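Local coordinates for protein beta-N-acetylhexosaminidase (Arthrobacter aurescens, PDB 3RCN) that probably hydrolyses terminal non-reducing N-acetyl-D-hexosamine residues from N-acetyl-beta-D-hexosaminides, as a member of glycoside hydrolase family 20, at residues E25-G33 and T53-P61; S202-G210 and P526-D534. All coordinates share one frame; numbering follows the deposited sequence.

In the fold
A chain with a family 20 catalytic barrel and a smaller alpha-beta domain illustrates how loops are tied down in different chemical settings. The two contacts lie on opposite sides of the chain's centre, centres about 53 Å apart, and share no element. Contact 1 stays within the smaller domain, joining its sheet's two outer strands and their turn to the loop leaving helix 39-53; contact 2 joins segments 316 residues apart, fastening the C-terminal segment to a loop of the catalytic domain. Both are partly buried. Contact 1 relies on a buried tryptophan, apolar side chains, backbone bonds and two waters, whereas contact 2 sets an exposed arginine over an exposed tryptophan beside one direct backbone bond.

Contact 1 (E25-G33 and T53-P61); sequences ELDAGTSVG and TGWDLAPAP
The indole of W55 lies flat beneath the type I turn D27-T30, with A28 CA 3.5 Å from the centroid of its five-membered ring, a CH-pi contact. This turn links strands 16-26 and 32-34, the two outer strands of the six-stranded sheet in the family 20 domain 2 region, while W55 is the second residue past helix 39-53. D27 O sits over the same face nearer the ring centre, and T53 CB covers the opposite face. With CG anti to the carbonyl carbon (chi1 -59°), the six-membered ring of W55 reaches past the turn, where W55 CH2 lies 3.8 Å from L26 CB. W125 of strand 125-134 adds an edge-to-face neighbour. Replacing W55 with an alanine is likely to uncover the underside of the D27-A28 peptide and deprive W125 of its aromatic mate.

Beyond the turn, L57 carries the packing on: its CD2 lies 4.0 Å from T30 CG2, the two side chains pointing the same way, and also meets V32 CG2 at 3.9 Å. One water accepts from L57 N at 2.7 Å and lies within hydrogen-bonding distance of A28 O and T30 O; another accepts from A58 N and lies near T30 O. Between W55 and L57, D56 forms a salt bridge with R43 of the second subunit. Direct backbone bonding follows, V32 N donating to A58 O over 3.0 Å (156° at the hydrogen). The return bond is longer: A60 N approaches V32 O at 3.3 Å from well above the carbonyl plane, and R42 NE donates to that same oxygen.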
# COMPACT_ATOMS: atom_id res chain seq x y z
N GLU A 25 -4.24 -14.25 -30.23
CA GLU A 25 -3.51 -13.02 -29.95
C GLU A 25 -4.46 -11.85 -29.75
O GLU A 25 -5.36 -11.62 -30.56
CB GLU A 25 -2.54 -12.69 -31.09
CG GLU A 25 -1.09 -13.05 -30.81
CD GLU A 25 -0.60 -14.16 -31.70
OE1 GLU A 25 -0.29 -15.26 -31.18
OE2 GLU A 25 -0.52 -13.95 -32.93
N LEU A 26 -4.24 -11.11 -28.66
CA LEU A 26 -5.02 -9.93 -28.37
C LEU A 26 -4.18 -8.70 -28.64
O LEU A 26 -3.10 -8.54 -28.08
CB LEU A 26 -5.44 -9.91 -26.91
CG LEU A 26 -6.11 -11.15 -26.33
CD1 LEU A 26 -6.35 -10.90 -24.86
CD2 LEU A 26 -7.40 -11.47 -27.05
N ASP A 27 -4.69 -7.83 -29.50
CA ASP A 27 -4.03 -6.57 -29.82
C ASP A 27 -4.63 -5.43 -29.00
O ASP A 27 -5.52 -5.63 -28.19
CB ASP A 27 -4.15 -6.28 -31.31
CG ASP A 27 -5.55 -6.46 -31.82
OD1 ASP A 27 -6.44 -5.68 -31.42
OD2 ASP A 27 -5.78 -7.40 -32.62
N ALA A 28 -4.14 -4.22 -29.25
CA ALA A 28 -4.55 -3.05 -28.50
C ALA A 28 -5.97 -2.63 -28.86
O ALA A 28 -6.52 -1.71 -28.25
CB ALA A 28 -3.57 -1.91 -28.73
N GLY A 29 -6.54 -3.28 -29.87
CA GLY A 29 -7.89 -2.99 -30.31
C GLY A 29 -8.96 -3.87 -29.67
O GLY A 29 -10.17 -3.68 -29.89
N THR A 30 -8.52 -4.83 -28.87
CA THR A 30 -9.42 -5.76 -28.22
C THR A 30 -10.52 -5.03 -27.46
O THR A 30 -10.24 -4.13 -26.66
CB THR A 30 -8.64 -6.64 -27.23
OG1 THR A 30 -7.71 -7.46 -27.96
CG2 THR A 30 -9.58 -7.52 -26.44
N SER A 31 -11.76 -5.44 -27.68
CA SER A 31 -12.93 -4.78 -27.10
C SER A 31 -13.58 -5.73 -26.12
O SER A 31 -13.38 -6.94 -26.22
CB SER A 31 -13.92 -4.37 -28.20
OG SER A 31 -14.49 -5.50 -28.84
N VAL A 32 -14.33 -5.20 -25.16
CA VAL A 32 -14.96 -6.03 -24.14
C VAL A 32 -16.48 -5.89 -24.14
O VAL A 32 -17.00 -4.81 -23.87
CB VAL A 32 -14.43 -5.66 -22.74
CG1 VAL A 32 -14.85 -6.69 -21.74
CG2 VAL A 32 -12.91 -5.57 -22.77
N GLY A 33 -17.18 -6.96 -24.51
CA GLY A 33 -18.64 -6.99 -24.42
C GLY A 33 -19.20 -7.64 -23.16
O GLY A 33 -18.56 -8.52 -22.59
N THR A 53 -1.98 -3.57 -19.59
CA THR A 53 -1.63 -3.46 -21.01
C THR A 53 -1.51 -2.08 -21.65
O THR A 53 -0.98 -1.97 -22.75
CB THR A 53 -2.68 -4.18 -21.87
OG1 THR A 53 -3.90 -3.42 -21.84
CG2 THR A 53 -2.91 -5.60 -21.38
N GLY A 54 -1.96 -1.03 -20.99
CA GLY A 54 -2.11 0.25 -21.67
C GLY A 54 -3.18 0.27 -22.78
O GLY A 54 -3.28 1.24 -23.52
N TRP A 55 -3.99 -0.78 -22.90
CA TRP A 55 -5.04 -0.76 -23.93
C TRP A 55 -6.30 0.03 -23.54
O TRP A 55 -6.59 0.22 -22.36
CB TRP A 55 -5.43 -2.18 -24.33
CG TRP A 55 -4.32 -2.98 -24.86
CD1 TRP A 55 -3.17 -2.52 -25.40
CD2 TRP A 55 -4.25 -4.41 -24.89
NE1 TRP A 55 -2.37 -3.58 -25.79
CE2 TRP A 55 -3.02 -4.75 -25.48
CE3 TRP A 55 -5.11 -5.43 -24.49
CZ2 TRP A 55 -2.62 -6.07 -25.67
CZ3 TRP A 55 -4.71 -6.74 -24.67
CH2 TRP A 55 -3.48 -7.05 -25.26
N ASP A 56 -7.05 0.48 -24.54
CA ASP A 56 -8.34 1.14 -24.32
C ASP A 56 -9.43 0.21 -23.76
O ASP A 56 -10.17 0.59 -22.85
CB ASP A 56 -8.85 1.77 -25.62
CG ASP A 56 -8.32 3.18 -25.83
OD1 ASP A 56 -8.94 3.93 -26.62
OD2 ASP A 56 -7.30 3.54 -25.21
N LEU A 57 -9.53 -0.99 -24.31
CA LEU A 57 -10.54 -1.96 -23.89
C LEU A 57 -11.95 -1.37 -23.88
O LEU A 57 -12.69 -1.51 -22.91
CB LEU A 57 -10.19 -2.57 -22.53
CG LEU A 57 -8.99 -3.52 -22.63
CD1 LEU A 57 -8.62 -4.15 -21.29
CD2 LEU A 57 -9.28 -4.58 -23.69
N ALA A 58 -12.30 -0.71 -24.97
CA ALA A 58 -13.61 -0.11 -25.14
C ALA A 58 -14.67 -1.19 -25.30
O ALA A 58 -14.40 -2.25 -25.87
CB ALA A 58 -13.62 0.82 -26.36
N PRO A 59 -15.88 -0.91 -24.81
CA PRO A 59 -17.03 -1.82 -24.87
C PRO A 59 -17.49 -2.03 -26.29
O PRO A 59 -17.39 -1.13 -27.12
CB PRO A 59 -18.10 -1.06 -24.10
CG PRO A 59 -17.75 0.38 -24.32
CD PRO A 59 -16.26 0.41 -24.26
N ALA A 60 -17.99 -3.23 -26.57
CA ALA A 60 -18.58 -3.53 -27.86
C ALA A 60 -19.84 -4.33 -27.60
O ALA A 60 -20.03 -4.82 -26.48
CB ALA A 60 -17.59 -4.32 -28.72
N PRO A 61 -20.73 -4.45 -28.59
CA PRO A 61 -21.89 -5.34 -28.34
C PRO A 61 -21.42 -6.74 -27.93
O PRO A 61 -20.48 -7.27 -28.53
CB PRO A 61 -22.62 -5.36 -29.69
CG PRO A 61 -22.22 -4.04 -30.35
CD PRO A 61 -20.81 -3.78 -29.90
O HOH W 1 -8.32 -2.18 -26.39
O HOH W 2 -11.01 -1.19 -27.75

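Contact 2 (S202-G210 and P526-D534); sequences SSLGSWRAG and PGVEGWKRD. With SO4 (sulfate ion), chain G.
R208 lies across one face of W531. From CB, the first torsion puts CG anti to the carbonyl carbon (chi1 -71°), where CG rests over the ring of its neighbour W207. The chain then runs extended to NE. R208 CD lands over the middle of the W531 indole, 3.5 Å from the centroid of the six-membered ring, making a CH-pi contact; R208 NE follows at 3.8 Å from W531 CE2 and donates to a bound glycerol. R208 CZ, 4.8 Å from the centroid of the five-membered ring of W531, completes a cation-pi pair, the guanidinium and indole planes 24° apart. W207 CZ2 covers a face of the guanidinium, so W207 meets R208 at two places.

Next to this pair the backbones are joined directly. S206 N donates to E529 O over 2.8 Å (161° at the hydrogen), while S206 OG accepts from R208 N, an ST turn leading into the 3-10 segment 207-209. A water bridges L204 O and E529 N. A side chain at G205 would run into E529 O; without one, V528 CG1 approaches G205 CA to 3.6 Å. L204 CD1 meets V528 CG1 at 4.1 Å, and A209 CB lies against the carboxylate end of E529.

Strand 531-532 pairs in parallel with 422-423, so that strand and the loop 202-210 both hold this C-terminal segment. K532 NZ donates to a sulfate, probably from the crystallisation liquor. R208 lies about 10 Å, side chain to side chain, from E316, the predicted proton donor. The chemistry implies an attachment fixed by one backbone bond and a water, with a cation-pi overlap at its exposed side that meets at least part of the arginine's charge.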
# COMPACT_ATOMS: atom_id res chain seq x y z
N SER A 202 3.73 -1.87 23.10
CA SER A 202 3.33 -3.20 22.70
C SER A 202 4.28 -4.24 23.26
O SER A 202 5.48 -4.02 23.32
CB SER A 202 3.35 -3.32 21.17
OG SER A 202 2.52 -2.36 20.55
N SER A 203 3.73 -5.38 23.66
CA SER A 203 4.56 -6.53 23.98
C SER A 203 5.45 -6.85 22.81
O SER A 203 5.01 -6.84 21.66
CB SER A 203 3.72 -7.77 24.30
OG SER A 203 2.95 -7.57 25.46
N LEU A 204 6.70 -7.15 23.10
CA LEU A 204 7.62 -7.60 22.09
C LEU A 204 7.76 -9.12 22.20
O LEU A 204 8.38 -9.62 23.14
CB LEU A 204 8.97 -6.92 22.31
CG LEU A 204 10.06 -7.34 21.34
CD1 LEU A 204 9.59 -7.08 19.91
CD2 LEU A 204 11.37 -6.63 21.66
N GLY A 205 7.22 -9.85 21.23
CA GLY A 205 7.17 -11.30 21.32
C GLY A 205 5.98 -11.74 22.16
O GLY A 205 5.06 -10.96 22.39
N SER A 206 5.99 -13.00 22.60
CA SER A 206 4.96 -13.52 23.49
C SER A 206 4.85 -12.65 24.73
O SER A 206 5.86 -12.18 25.24
CB SER A 206 5.30 -14.96 23.91
OG SER A 206 4.37 -15.46 24.86
N TRP A 207 3.62 -12.43 25.22
CA TRP A 207 3.44 -11.66 26.47
C TRP A 207 4.17 -12.33 27.63
O TRP A 207 4.49 -11.70 28.64
CB TRP A 207 1.95 -11.43 26.80
CG TRP A 207 1.20 -12.70 27.09
CD1 TRP A 207 0.49 -13.45 26.20
CD2 TRP A 207 1.09 -13.37 28.35
NE1 TRP A 207 -0.05 -14.55 26.82
CE2 TRP A 207 0.31 -14.53 28.14
CE3 TRP A 207 1.58 -13.11 29.64
CZ2 TRP A 207 -0.00 -15.42 29.17
CZ3 TRP A 207 1.28 -14.00 30.65
CH2 TRP A 207 0.49 -15.14 30.41
N ARG A 208 4.46 -13.62 27.47
CA ARG A 208 5.13 -14.39 28.51
C ARG A 208 6.58 -13.99 28.74
O ARG A 208 7.18 -14.36 29.74
CB ARG A 208 5.03 -15.89 28.20
CG ARG A 208 3.62 -16.43 28.38
CD ARG A 208 3.45 -17.81 27.80
NE ARG A 208 2.03 -18.12 27.67
CZ ARG A 208 1.25 -18.47 28.68
NH1 ARG A 208 -0.04 -18.73 28.47
NH2 ARG A 208 1.75 -18.56 29.91
N ALA A 209 7.15 -13.22 27.82
CA ALA A 209 8.52 -12.76 27.97
C ALA A 209 8.56 -11.42 28.70
O ALA A 209 9.62 -10.93 29.07
CB ALA A 209 9.20 -12.65 26.61
N GLY A 210 7.39 -10.82 28.89
CA GLY A 210 7.27 -9.57 29.62
C GLY A 210 8.20 -8.44 29.20
O GLY A 210 8.70 -7.70 30.05
N PRO A 526 15.46 -12.20 15.13
CA PRO A 526 16.15 -12.86 16.25
C PRO A 526 16.05 -12.09 17.56
O PRO A 526 15.93 -10.87 17.56
CB PRO A 526 17.61 -12.90 15.78
CG PRO A 526 17.73 -11.76 14.76
CD PRO A 526 16.38 -11.70 14.09
N GLY A 527 16.11 -12.82 18.68
CA GLY A 527 16.03 -12.22 20.00
C GLY A 527 14.61 -11.96 20.47
O GLY A 527 14.38 -11.47 21.58
N VAL A 528 13.63 -12.28 19.62
CA VAL A 528 12.24 -12.00 19.94
C VAL A 528 11.57 -13.30 20.27
O VAL A 528 11.40 -14.15 19.40
CB VAL A 528 11.51 -11.28 18.78
CG1 VAL A 528 10.05 -11.05 19.13
CG2 VAL A 528 12.20 -9.96 18.45
N GLU A 529 11.21 -13.45 21.54
CA GLU A 529 10.70 -14.70 22.09
C GLU A 529 9.29 -15.02 21.65
O GLU A 529 8.40 -14.18 21.77
CB GLU A 529 10.73 -14.63 23.61
CG GLU A 529 11.74 -15.56 24.26
CD GLU A 529 11.97 -15.23 25.72
OE1 GLU A 529 11.13 -15.62 26.56
OE2 GLU A 529 12.99 -14.55 26.02
N GLY A 530 9.08 -16.22 21.14
CA GLY A 530 7.75 -16.69 20.82
C GLY A 530 7.26 -17.65 21.88
O GLY A 530 7.81 -17.71 22.98
N TRP A 531 6.18 -18.37 21.58
CA TRP A 531 5.72 -19.46 22.43
C TRP A 531 5.37 -20.68 21.57
O TRP A 531 4.37 -20.68 20.87
CB TRP A 531 4.49 -18.98 23.20
CG TRP A 531 4.12 -19.87 24.34
CD1 TRP A 531 2.99 -20.63 24.46
CD2 TRP A 531 4.89 -20.08 25.53
NE1 TRP A 531 3.01 -21.31 25.66
CE2 TRP A 531 4.16 -20.99 26.33
CE3 TRP A 531 6.11 -19.60 26.00
CZ2 TRP A 531 4.63 -21.42 27.57
CZ3 TRP A 531 6.56 -20.03 27.23
CH2 TRP A 531 5.82 -20.93 28.01
N LYS A 532 6.14 -21.75 21.71
CA LYS A 532 6.01 -22.88 20.79
C LYS A 532 5.06 -23.95 21.31
O LYS A 532 5.29 -24.53 22.37
CB LYS A 532 7.37 -23.53 20.53
CG LYS A 532 8.35 -22.70 19.75
CD LYS A 532 9.57 -23.53 19.41
CE LYS A 532 10.66 -22.66 18.76
NZ LYS A 532 11.89 -23.43 18.43
N ARG A 533 4.02 -24.24 20.54
CA ARG A 533 3.05 -25.24 20.94
C ARG A 533 3.14 -26.52 20.12
O ARG A 533 3.57 -26.49 18.96
CB ARG A 533 1.63 -24.66 20.88
CG ARG A 533 1.42 -23.54 21.88
CD ARG A 533 0.07 -22.91 21.71
NE ARG A 533 -1.00 -23.87 21.93
CZ ARG A 533 -2.29 -23.59 21.83
NH1 ARG A 533 -3.21 -24.52 22.05
NH2 ARG A 533 -2.67 -22.36 21.49
N ASP A 534 2.79 -27.63 20.75
CA ASP A 534 2.75 -28.95 20.13
C ASP A 534 1.39 -29.61 20.33
O ASP A 534 0.99 -29.91 21.46
CB ASP A 534 3.86 -29.85 20.70
CG ASP A 534 3.76 -31.28 20.21
OD1 ASP A 534 3.18 -31.52 19.13
OD2 ASP A 534 4.27 -32.18 20.92
S SO4 G . 10.55 -27.32 17.77
O1 SO4 G . 11.61 -26.35 18.07
O2 SO4 G . 10.01 -27.10 16.43
O3 SO4 G . 11.11 -28.67 17.84
O4 SO4 G . 9.47 -27.18 18.74
O HOH W 3 10.67 -11.02 23.25